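Local coordinates for protein gamma-glutamyl-gamma-aminobutyraldehyde dehydrogenase (Burkholderia cenocepacia, PDB 4LIH) that probably oxidises aldehydes, gamma-glutamyl-gamma-aminobutyraldehyde among them, to carboxylic acids with NAD(P)+ as the electron acceptor, at residues A30-A35 / V224-P229; L96-L101 / Y134-F139. One frame throughout, in Å; residues are numbered along the deposited sequence.

Overall arrangement
Both contacts belong to the N-terminal, Rossmann-like part of an aldehyde dehydrogenase chain, with centres about 19 Å apart. Interaction 1 joins strand 30-32, near the start of the chain, to strand 225-227, a member of the mixed sheet that runs beside 195-199. Interaction 2 pairs helices 88-104 and 121-142 and is nested along the chain inside the loop that interaction 1 closes. The two meet through aromatic rings: Phe225 CE2 lies 3.8 Å from Trp98 CZ2, and both rings also meet Phe186 of helix 178-191. One continuous aromatic core therefore links the sheet edge to the helix pair, and the helix pair in turn reaches a second subunit.

Interaction 1 of 2, residues A30-A35 / V224-P229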
# COMPACT_ATOMS: atom_id res chain seq x y z
N ALA A 30 11.07 -40.60 4.06
CA ALA A 30 11.40 -39.22 3.70
C ALA A 30 10.98 -38.96 2.28
O ALA A 30 10.91 -39.89 1.46
CB ALA A 30 12.89 -38.99 3.81
N PHE A 31 10.72 -37.70 1.98
CA PHE A 31 10.47 -37.30 0.62
C PHE A 31 11.50 -36.26 0.21
O PHE A 31 11.44 -35.10 0.65
CB PHE A 31 9.08 -36.71 0.41
CG PHE A 31 8.67 -36.69 -1.05
CD1 PHE A 31 8.98 -35.60 -1.88
CD2 PHE A 31 7.97 -37.74 -1.59
CE1 PHE A 31 8.59 -35.59 -3.20
CE2 PHE A 31 7.61 -37.76 -2.93
CZ PHE A 31 7.91 -36.67 -3.73
N ILE A 32 12.42 -36.69 -0.66
CA ILE A 32 13.58 -35.88 -0.96
C ILE A 32 13.78 -35.91 -2.45
O ILE A 32 13.90 -37.00 -3.03
CB ILE A 32 14.84 -36.39 -0.19
CG1 ILE A 32 14.69 -36.24 1.32
CG2 ILE A 32 16.06 -35.60 -0.60
CD1 ILE A 32 15.76 -36.92 2.16
N ASP A 33 13.84 -34.72 -3.06
CA ASP A 33 14.16 -34.56 -4.48
C ASP A 33 13.26 -35.40 -5.38
O ASP A 33 13.74 -36.15 -6.24
CB ASP A 33 15.65 -34.89 -4.73
CG ASP A 33 16.17 -34.35 -6.05
OD1 ASP A 33 15.47 -33.62 -6.73
OD2 ASP A 33 17.33 -34.64 -6.39
N GLY A 34 11.94 -35.26 -5.18
CA GLY A 34 10.91 -35.89 -6.01
C GLY A 34 10.58 -37.36 -5.79
O GLY A 34 9.86 -37.96 -6.60
N ALA A 35 11.06 -37.94 -4.69
CA ALA A 35 10.87 -39.36 -4.43
C ALA A 35 10.94 -39.73 -2.97
O ALA A 35 11.69 -39.13 -2.18
CB ALA A 35 11.91 -40.15 -5.20
N VAL A 224 12.02 -28.93 -4.71
CA VAL A 224 11.43 -27.65 -4.28
C VAL A 224 10.70 -27.79 -2.93
O VAL A 224 10.64 -26.81 -2.12
CB VAL A 224 10.56 -27.10 -5.40
CG1 VAL A 224 9.70 -25.93 -4.89
CG2 VAL A 224 11.43 -26.68 -6.59
N PHE A 225 10.18 -29.01 -2.68
CA PHE A 225 9.54 -29.34 -1.41
C PHE A 225 9.97 -30.74 -0.96
O PHE A 225 9.67 -31.71 -1.63
CB PHE A 225 8.01 -29.18 -1.47
CG PHE A 225 7.33 -29.35 -0.11
CD1 PHE A 225 7.62 -28.52 0.97
CD2 PHE A 225 6.41 -30.36 0.07
CE1 PHE A 225 6.97 -28.71 2.19
CE2 PHE A 225 5.80 -30.58 1.28
CZ PHE A 225 6.07 -29.74 2.35
N ASN A 226 10.77 -30.77 0.10
CA ASN A 226 11.34 -31.99 0.69
C ASN A 226 10.92 -32.09 2.16
O ASN A 226 10.83 -31.07 2.86
CB ASN A 226 12.86 -31.91 0.68
CG ASN A 226 13.42 -31.44 -0.64
OD1 ASN A 226 13.57 -32.22 -1.58
ND2 ASN A 226 13.65 -30.13 -0.75
N VAL A 227 10.69 -33.32 2.62
CA VAL A 227 10.31 -33.58 4.01
C VAL A 227 11.31 -34.61 4.58
O VAL A 227 11.56 -35.68 3.96
CB VAL A 227 8.83 -34.07 4.12
CG1 VAL A 227 8.49 -34.55 5.54
CG2 VAL A 227 7.87 -32.97 3.68
N VAL A 228 11.94 -34.22 5.68
CA VAL A 228 12.99 -34.98 6.35
C VAL A 228 12.56 -35.31 7.78
O VAL A 228 12.83 -34.54 8.71
CB VAL A 228 14.31 -34.18 6.36
CG1 VAL A 228 15.43 -34.89 7.10
CG2 VAL A 228 14.72 -33.88 4.95
N PRO A 229 11.90 -36.47 7.95
CA PRO A 229 11.50 -36.87 9.30
C PRO A 229 12.71 -37.24 10.18
O PRO A 229 13.78 -37.56 9.65
CB PRO A 229 10.58 -38.09 9.06
CG PRO A 229 10.53 -38.33 7.61
CD PRO A 229 11.48 -37.42 6.91
O HOH W 1 10.86 -32.82 -4.00
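Phe31 and Val227 form the antiparallel, hydrogen-bonded pair through which strand 30-32 joins strand 225-227, on the side of 225-227 away from its parallel partner 195-199 in the Rossmann-like sheet. The Phe31 N to Val227 O bond is 3.0 Å long, and Val227 N returns to Phe31 O at 2.8 Å; both donors lie in the plane of the accepting carbonyl. Phe31 O also has a weaker CA-H...O contact from Asn226 CA at 3.1 Å. The bridge is a single one, between strands at 153°. At the Ala30 end the fit is apolar: the Pro229 ring sets its CD 3.8 Å from Ala30 CB, while Ile32 CD1 reaches Val228 CG2 more loosely. With CG anti to the backbone N (chi1 -162°), the Phe31 ring lies with its edge near Phe225 O and packs on Ala212 and Phe216 of helix 206-218. The Asp33 end is looser and partly exposed. Asp33 and Gly34 have positive phi and turn the chain, and Asp33 OD1 makes a salt bridge with Arg76. A water bridges the two segments here, accepting from Gly34 N and donating to Phe225 O. Between the two regimes stands the buried amide of Asn226: its ND2 donates to the carbonyls of Gly223 and Val196, which fixes which way round the amide sits. The oxygen is thereby presented to the turn, where Asp33 N approaches Asn226 OD1 nearly along the C=O axis at 2.9 Å, the N-H...O angle being 170°.

Interaction 2 of 2, residues L96-L101 / Y134-F139; sequences LRWAAL and YCVEWF
The Trp98 indole meets Val136 CG1 obliquely, its CE3 atom 4.2 Å from that methyl, in a nearly antiparallel packing of helices 88-104 and 121-142. Phe186 stacks on the indole and the Phe225 ring meets it at about 60° between planes, while Trp98 NE1 donates to Val211 O of helix 206-218. On the far side of helix 121-142, the Phe139 ring has Trp138 CE3 over the centre of one face and Cys135 SG in plane at its edge. The first side-chain bonds of Trp138 and Tyr134 point away from helix 88-104; their rings also meet a second subunit, receiving its Lys145 and Arg89 in cation-pi contacts. The segment axes approach to 8.6 Å at 163°, a close pairing consistent with the small Ala99 side chain, which faces helix 121-142. Ala99 CB lies 4.1 Å from Val136 CG1 and 3.4 Å from Glu137 CG. Val136 brings CG1 there by holding it anti to the backbone N (chi1 171°), and the valine packs further on Leu95, Met102 and Phe186. Leu96 crosses the Glu137 side chain at about a right angle, its CD2 methyl 4.0 Å from Glu137 CG. Beyond CG the glutamate runs extended, using its aliphatic part for packing while its carboxylate reaches Arg103 in a salt bridge through OE2. That link would be expected to favour the ionised form. Glu137 OE2, 3.6 Å from Ala99 CB, also accepts from a water at 3.1 Å, and this water donates its other hydrogen to Leu96 O at 2.8 Å.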
# COMPACT_ATOMS: atom_id res chain seq x y z
N LEU A 96 -2.53 -23.99 -6.23
CA LEU A 96 -3.95 -24.31 -6.21
C LEU A 96 -4.23 -25.81 -6.43
O LEU A 96 -5.08 -26.40 -5.73
CB LEU A 96 -4.75 -23.44 -7.22
CG LEU A 96 -4.85 -21.95 -6.87
CD1 LEU A 96 -5.74 -21.20 -7.90
CD2 LEU A 96 -5.42 -21.84 -5.52
N ARG A 97 -3.53 -26.44 -7.38
CA ARG A 97 -3.74 -27.85 -7.61
C ARG A 97 -3.35 -28.70 -6.38
O ARG A 97 -3.97 -29.69 -6.08
CB ARG A 97 -2.97 -28.32 -8.84
CG ARG A 97 -3.06 -29.80 -9.13
CD ARG A 97 -4.48 -30.19 -9.44
NE ARG A 97 -4.64 -31.63 -9.65
CZ ARG A 97 -5.73 -32.31 -9.33
NH1 ARG A 97 -6.75 -31.72 -8.75
NH2 ARG A 97 -5.77 -33.62 -9.55
N TRP A 98 -2.31 -28.29 -5.67
CA TRP A 98 -1.84 -29.04 -4.50
C TRP A 98 -2.88 -28.97 -3.39
O TRP A 98 -3.26 -29.99 -2.81
CB TRP A 98 -0.50 -28.48 -4.05
CG TRP A 98 0.16 -29.14 -2.91
CD1 TRP A 98 0.03 -30.43 -2.51
CD2 TRP A 98 1.15 -28.55 -2.09
NE1 TRP A 98 0.90 -30.68 -1.46
CE2 TRP A 98 1.56 -29.51 -1.16
CE3 TRP A 98 1.69 -27.27 -2.03
CZ2 TRP A 98 2.53 -29.26 -0.21
CZ3 TRP A 98 2.65 -27.01 -1.06
CH2 TRP A 98 3.07 -28.00 -0.18
N ALA A 99 -3.38 -27.76 -3.16
CA ALA A 99 -4.43 -27.55 -2.21
C ALA A 99 -5.69 -28.32 -2.55
O ALA A 99 -6.30 -28.93 -1.66
CB ALA A 99 -4.76 -26.08 -2.11
N ALA A 100 -6.09 -28.28 -3.81
CA ALA A 100 -7.22 -29.13 -4.30
C ALA A 100 -7.00 -30.61 -3.96
O ALA A 100 -7.92 -31.30 -3.52
CB ALA A 100 -7.42 -28.96 -5.79
N LEU A 101 -5.77 -31.08 -4.19
CA LEU A 101 -5.43 -32.45 -3.81
C LEU A 101 -5.56 -32.68 -2.32
O LEU A 101 -6.12 -33.70 -1.89
CB LEU A 101 -4.05 -32.85 -4.31
CG LEU A 101 -3.94 -33.12 -5.82
CD1 LEU A 101 -2.49 -33.14 -6.22
CD2 LEU A 101 -4.59 -34.43 -6.21
N TYR A 134 -6.40 -23.87 2.84
CA TYR A 134 -6.74 -22.41 2.75
C TYR A 134 -5.49 -21.59 2.77
O TYR A 134 -5.32 -20.67 1.97
CB TYR A 134 -7.72 -22.00 3.82
CG TYR A 134 -7.89 -20.49 4.12
CD1 TYR A 134 -8.33 -19.58 3.17
CD2 TYR A 134 -7.70 -20.01 5.41
CE1 TYR A 134 -8.51 -18.24 3.43
CE2 TYR A 134 -7.90 -18.67 5.72
CZ TYR A 134 -8.31 -17.78 4.75
OH TYR A 134 -8.48 -16.45 5.10
N CYS A 135 -4.54 -21.98 3.62
CA CYS A 135 -3.30 -21.23 3.67
C CYS A 135 -2.53 -21.29 2.33
O CYS A 135 -2.11 -20.26 1.79
CB CYS A 135 -2.44 -21.68 4.84
SG CYS A 135 -0.87 -20.83 4.98
N VAL A 136 -2.41 -22.48 1.77
CA VAL A 136 -1.76 -22.63 0.49
C VAL A 136 -2.51 -21.83 -0.61
O VAL A 136 -1.91 -21.13 -1.42
CB VAL A 136 -1.64 -24.10 0.12
CG1 VAL A 136 -1.15 -24.24 -1.33
CG2 VAL A 136 -0.68 -24.79 1.09
N GLU A 137 -3.83 -21.96 -0.64
CA GLU A 137 -4.62 -21.27 -1.64
C GLU A 137 -4.50 -19.76 -1.58
O GLU A 137 -4.47 -19.06 -2.63
CB GLU A 137 -6.11 -21.65 -1.51
CG GLU A 137 -6.45 -23.10 -1.88
CD GLU A 137 -7.73 -23.64 -1.26
OE1 GLU A 137 -8.38 -23.03 -0.38
OE2 GLU A 137 -8.10 -24.74 -1.63
N TRP A 138 -4.49 -19.23 -0.36
CA TRP A 138 -4.50 -17.77 -0.15
C TRP A 138 -3.15 -17.21 -0.61
O TRP A 138 -3.10 -16.24 -1.37
CB TRP A 138 -4.75 -17.46 1.31
CG TRP A 138 -5.11 -16.05 1.64
CD1 TRP A 138 -6.36 -15.52 1.74
CD2 TRP A 138 -4.21 -14.99 1.97
NE1 TRP A 138 -6.30 -14.18 2.07
CE2 TRP A 138 -4.99 -13.84 2.26
CE3 TRP A 138 -2.82 -14.90 2.01
CZ2 TRP A 138 -4.43 -12.60 2.59
CZ3 TRP A 138 -2.24 -13.66 2.39
CH2 TRP A 138 -3.08 -12.52 2.67
N PHE A 139 -2.06 -17.86 -0.24
CA PHE A 139 -0.78 -17.34 -0.71
C PHE A 139 -0.62 -17.50 -2.23
O PHE A 139 -0.04 -16.64 -2.87
CB PHE A 139 0.41 -17.88 0.09
CG PHE A 139 0.53 -17.23 1.46
CD1 PHE A 139 1.00 -15.91 1.59
CD2 PHE A 139 0.03 -17.88 2.58
CE1 PHE A 139 1.10 -15.29 2.85
CE2 PHE A 139 0.10 -17.27 3.82
CZ PHE A 139 0.63 -15.99 3.95
O HOH W 2 -7.39 -25.18 -4.66